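Yeast glycogen phosphorylase (Saccharomyces cerevisiae, PDB 1YGP) is a pyridoxal-phosphate-containing enzyme of the carbohydrate phosphorylase family, built on the GT-B fold. Local coordinates at residues V257-Y262 and R278-R283. Sequence-based numbering, arbitrary orientation.
Sequences VLAVAY and RLWQAR
Leu258, Val260 and Tyr262 each pair with a residue of 278-283 through two backbone hydrogen bonds, Leu258 with Arg283, Val260 with Gln281 and Tyr262 with Leu279. The bond from Leu279 N to Tyr262 O, 2.9 Å long, is the straightest of the six backbone bonds, 173° at the hydrogen. Between these pairs sit the non-hydrogen-bonded ones, Ala259 with Ala282 and Ala261 with Trp280. CA-H...O contacts accompany them, Ala261 CA lying 3.4 Å from Leu279 O.

On the face of Val260, Tyr262 and Arg283 a side-chain hydrogen bond joins the two strands. The Arg283 chain runs extended from CG to NE (chi3 -166°), which brings its guanidinium over Val260, with CG1 of the valine against one face, 3.4 Å from Arg283 NH2. That same nitrogen donates to Tyr262 OH at 3.2 Å; the hydroxyl lies in the guanidinium plane, while the tyrosine ring stands 86° to it. Glu222 forms a salt bridge with Arg283 NH2 and Asn224 OD1 takes a hydrogen bond from NH1, so three partners fix the guanidinium.

Both segments belong to the hairpin of strands 255-267 and 274-284, neighbours in the large mixed sheet of the GT-B fold, flanked by strands 221-232 and 184-189.

On the face of Ala259, Ala261 and Trp280 the contact is apolar. The six-membered part of the Trp280 indole meets two alanines, CZ3 lying 3.5 Å from Ala261 CB and CE3 3.6 Å from Ala259 CB; its NE1 is hydrogen-bonded to Ser339 OG of helix 322-350. Ala261 CB also rests against one face of the Arg278 guanidinium, 3.6 Å from NE. Arg278 forms salt bridges from NE to Asp263 and from NH1 to Asp342.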
ATOM      1  N   VAL A 257      10.203  16.751   5.037  1.00  9.56           N
ATOM      2  CA  VAL A 257       9.427  15.591   4.635  1.00  8.32           C
ATOM      3  C   VAL A 257      10.396  14.743   3.843  1.00 11.72           C
ATOM      4  O   VAL A 257      11.535  15.199   3.618  1.00 17.59           O
ATOM      5  CB  VAL A 257       8.233  15.976   3.752  1.00  2.98           C
ATOM      6  CG1 VAL A 257       7.207  16.664   4.610  1.00  2.00           C
ATOM      7  CG2 VAL A 257       8.631  16.951   2.652  1.00  7.11           C
ATOM      8  N   LEU A 258      10.014  13.536   3.433  1.00  6.39           N
ATOM      9  CA  LEU A 258      10.935  12.710   2.688  1.00  7.43           C
ATOM     10  C   LEU A 258      10.350  12.377   1.357  1.00  9.43           C
ATOM     11  O   LEU A 258       9.145  12.138   1.291  1.00 13.10           O
ATOM     12  CB  LEU A 258      11.225  11.408   3.369  1.00  5.27           C
ATOM     13  CG  LEU A 258      12.082  11.436   4.600  1.00 10.65           C
ATOM     14  CD1 LEU A 258      12.398  10.005   4.962  1.00  9.32           C
ATOM     15  CD2 LEU A 258      13.392  12.158   4.357  1.00 11.76           C
ATOM     16  N   ALA A 259      11.172  12.338   0.313  1.00  9.26           N
ATOM     17  CA  ALA A 259      10.708  12.011  -1.015  1.00  8.90           C
ATOM     18  C   ALA A 259      11.294  10.635  -1.289  1.00 11.46           C
ATOM     19  O   ALA A 259      12.508  10.442  -1.214  1.00 15.70           O
ATOM     20  CB  ALA A 259      11.245  13.008  -2.002  1.00  2.00           C
ATOM     21  N   VAL A 260      10.470   9.632  -1.531  1.00 10.37           N
ATOM     22  CA  VAL A 260      10.951   8.298  -1.815  1.00  7.44           C
ATOM     23  C   VAL A 260      10.585   8.107  -3.277  1.00  7.99           C
ATOM     24  O   VAL A 260       9.448   8.426  -3.667  1.00  9.19           O
ATOM     25  CB  VAL A 260      10.218   7.321  -0.875  1.00  8.32           C
ATOM     26  CG1 VAL A 260      10.487   5.867  -1.217  1.00  7.04           C
ATOM     27  CG2 VAL A 260      10.703   7.615   0.534  1.00 12.01           C
ATOM     28  N   ALA A 261      11.536   7.640  -4.083  1.00  5.19           N
ATOM     29  CA  ALA A 261      11.330   7.407  -5.503  1.00  2.00           C
ATOM     30  C   ALA A 261      10.685   6.074  -5.823  1.00  4.42           C
ATOM     31  O   ALA A 261      10.847   5.085  -5.084  1.00  8.26           O
ATOM     32  CB  ALA A 261      12.641   7.431  -6.241  1.00  2.22           C
ATOM     33  N   TYR A 262       9.927   6.070  -6.926  1.00  2.00           N
ATOM     34  CA  TYR A 262       9.310   4.893  -7.512  1.00  2.00           C
ATOM     35  C   TYR A 262       9.639   4.978  -9.000  1.00  5.18           C
ATOM     36  O   TYR A 262       9.420   6.004  -9.661  1.00  7.57           O
ATOM     37  CB  TYR A 262       7.804   4.908  -7.339  1.00  2.00           C
ATOM     38  CG  TYR A 262       7.332   4.544  -5.944  1.00  6.01           C
ATOM     39  CD1 TYR A 262       7.534   5.443  -4.891  1.00  8.21           C
ATOM     40  CD2 TYR A 262       6.697   3.322  -5.704  1.00  7.44           C
ATOM     41  CE1 TYR A 262       7.108   5.131  -3.603  1.00  5.30           C
ATOM     42  CE2 TYR A 262       6.264   3.002  -4.406  1.00  5.78           C
ATOM     43  CZ  TYR A 262       6.477   3.914  -3.367  1.00  4.62           C
ATOM     44  OH  TYR A 262       6.065   3.642  -2.081  1.00  7.34           O
ATOM     45  N   ARG A 278      10.544   8.638 -12.986  1.00  5.88           N
ATOM     46  CA  ARG A 278      10.768   8.545 -11.566  1.00  8.25           C
ATOM     47  C   ARG A 278       9.747   9.452 -10.914  1.00  9.42           C
ATOM     48  O   ARG A 278       9.678  10.659 -11.182  1.00 10.70           O
ATOM     49  CB  ARG A 278      12.187   8.982 -11.220  1.00  3.72           C
ATOM     50  CG  ARG A 278      12.382   8.933  -9.707  1.00  2.00           C
ATOM     51  CD  ARG A 278      13.832   8.944  -9.306  1.00  4.26           C
ATOM     52  NE  ARG A 278      14.377   7.607  -9.440  1.00  4.93           N
ATOM     53  CZ  ARG A 278      15.543   7.230  -8.916  1.00  4.54           C
ATOM     54  NH1 ARG A 278      16.304   8.086  -8.238  1.00  9.34           N
ATOM     55  NH2 ARG A 278      15.923   5.960  -9.025  1.00  2.00           N
ATOM     56  N   LEU A 279       8.926   8.851 -10.067  1.00  6.49           N
ATOM     57  CA  LEU A 279       7.839   9.567  -9.435  1.00  5.18           C
ATOM     58  C   LEU A 279       8.171   9.607  -7.944  1.00  4.20           C
ATOM     59  O   LEU A 279       8.856   8.705  -7.456  1.00  3.80           O
ATOM     60  CB  LEU A 279       6.549   8.809  -9.727  1.00  5.49           C
ATOM     61  CG  LEU A 279       6.313   8.377 -11.168  1.00  4.54           C
ATOM     62  CD1 LEU A 279       5.599   7.053 -11.149  1.00  5.40           C
ATOM     63  CD2 LEU A 279       5.545   9.428 -11.931  1.00  6.34           C
ATOM     64  N   TRP A 280       7.745  10.629  -7.212  1.00  2.00           N
ATOM     65  CA  TRP A 280       8.049  10.754  -5.813  1.00  2.00           C
ATOM     66  C   TRP A 280       6.789  10.580  -4.999  1.00  2.00           C
ATOM     67  O   TRP A 280       5.724  11.056  -5.395  1.00  3.64           O
ATOM     68  CB  TRP A 280       8.621  12.139  -5.495  1.00  2.00           C
ATOM     69  CG  TRP A 280       9.891  12.477  -6.263  1.00  6.10           C
ATOM     70  CD1 TRP A 280       9.898  13.308  -7.364  1.00  2.00           C
ATOM     71  CD2 TRP A 280      11.114  11.935  -5.994  1.00  4.66           C
ATOM     72  NE1 TRP A 280      11.133  13.278  -7.800  1.00  2.00           N
ATOM     73  CE2 TRP A 280      11.893  12.477  -7.027  1.00  3.96           C
ATOM     74  CE3 TRP A 280      11.664  11.066  -5.048  1.00  2.00           C
ATOM     75  CZ2 TRP A 280      13.244  12.127  -7.113  1.00  5.39           C
ATOM     76  CZ3 TRP A 280      13.016  10.729  -5.147  1.00  4.87           C
ATOM     77  CH2 TRP A 280      13.800  11.251  -6.174  1.00  2.00           C
ATOM     78  N   GLN A 281       6.897   9.938  -3.841  1.00  5.45           N
ATOM     79  CA  GLN A 281       5.826   9.797  -2.855  1.00  3.07           C
ATOM     80  C   GLN A 281       6.303  10.560  -1.634  1.00  2.29           C
ATOM     81  O   GLN A 281       7.494  10.415  -1.319  1.00  3.26           O
ATOM     82  CB  GLN A 281       5.658   8.357  -2.493  1.00  7.85           C
ATOM     83  CG  GLN A 281       4.831   8.088  -1.249  1.00 16.79           C
ATOM     84  CD  GLN A 281       4.646   6.605  -1.091  1.00 21.97           C
ATOM     85  OE1 GLN A 281       3.612   6.099  -1.499  1.00 31.77           O
ATOM     86  NE2 GLN A 281       5.589   5.831  -0.568  1.00 14.90           N
ATOM     87  N   ALA A 282       5.471  11.340  -0.940  1.00  2.00           N
ATOM     88  CA  ALA A 282       5.953  12.059   0.229  1.00  2.00           C
ATOM     89  C   ALA A 282       5.798  11.218   1.466  1.00  2.98           C
ATOM     90  O   ALA A 282       4.748  10.591   1.613  1.00  9.23           O
ATOM     91  CB  ALA A 282       5.180  13.312   0.507  1.00  5.58           C
ATOM     92  N   ARG A 283       6.782  11.143   2.356  1.00  2.89           N
ATOM     93  CA  ARG A 283       6.690  10.358   3.580  1.00  2.70           C
ATOM     94  C   ARG A 283       7.101  11.247   4.748  1.00  5.08           C
ATOM     95  O   ARG A 283       7.796  12.239   4.512  1.00  8.01           O
ATOM     96  CB  ARG A 283       7.590   9.149   3.495  1.00  2.00           C
ATOM     97  CG  ARG A 283       6.984   8.098   2.556  1.00  3.72           C
ATOM     98  CD  ARG A 283       7.794   6.815   2.669  1.00 10.56           C
ATOM     99  NE  ARG A 283       7.530   5.852   1.610  1.00 13.74           N
ATOM    100  CZ  ARG A 283       8.376   4.842   1.332  1.00 15.06           C
ATOM    101  NH1 ARG A 283       9.508   4.659   2.022  1.00 16.17           N
ATOM    102  NH2 ARG A 283       8.130   4.029   0.303  1.00  5.10           N
TER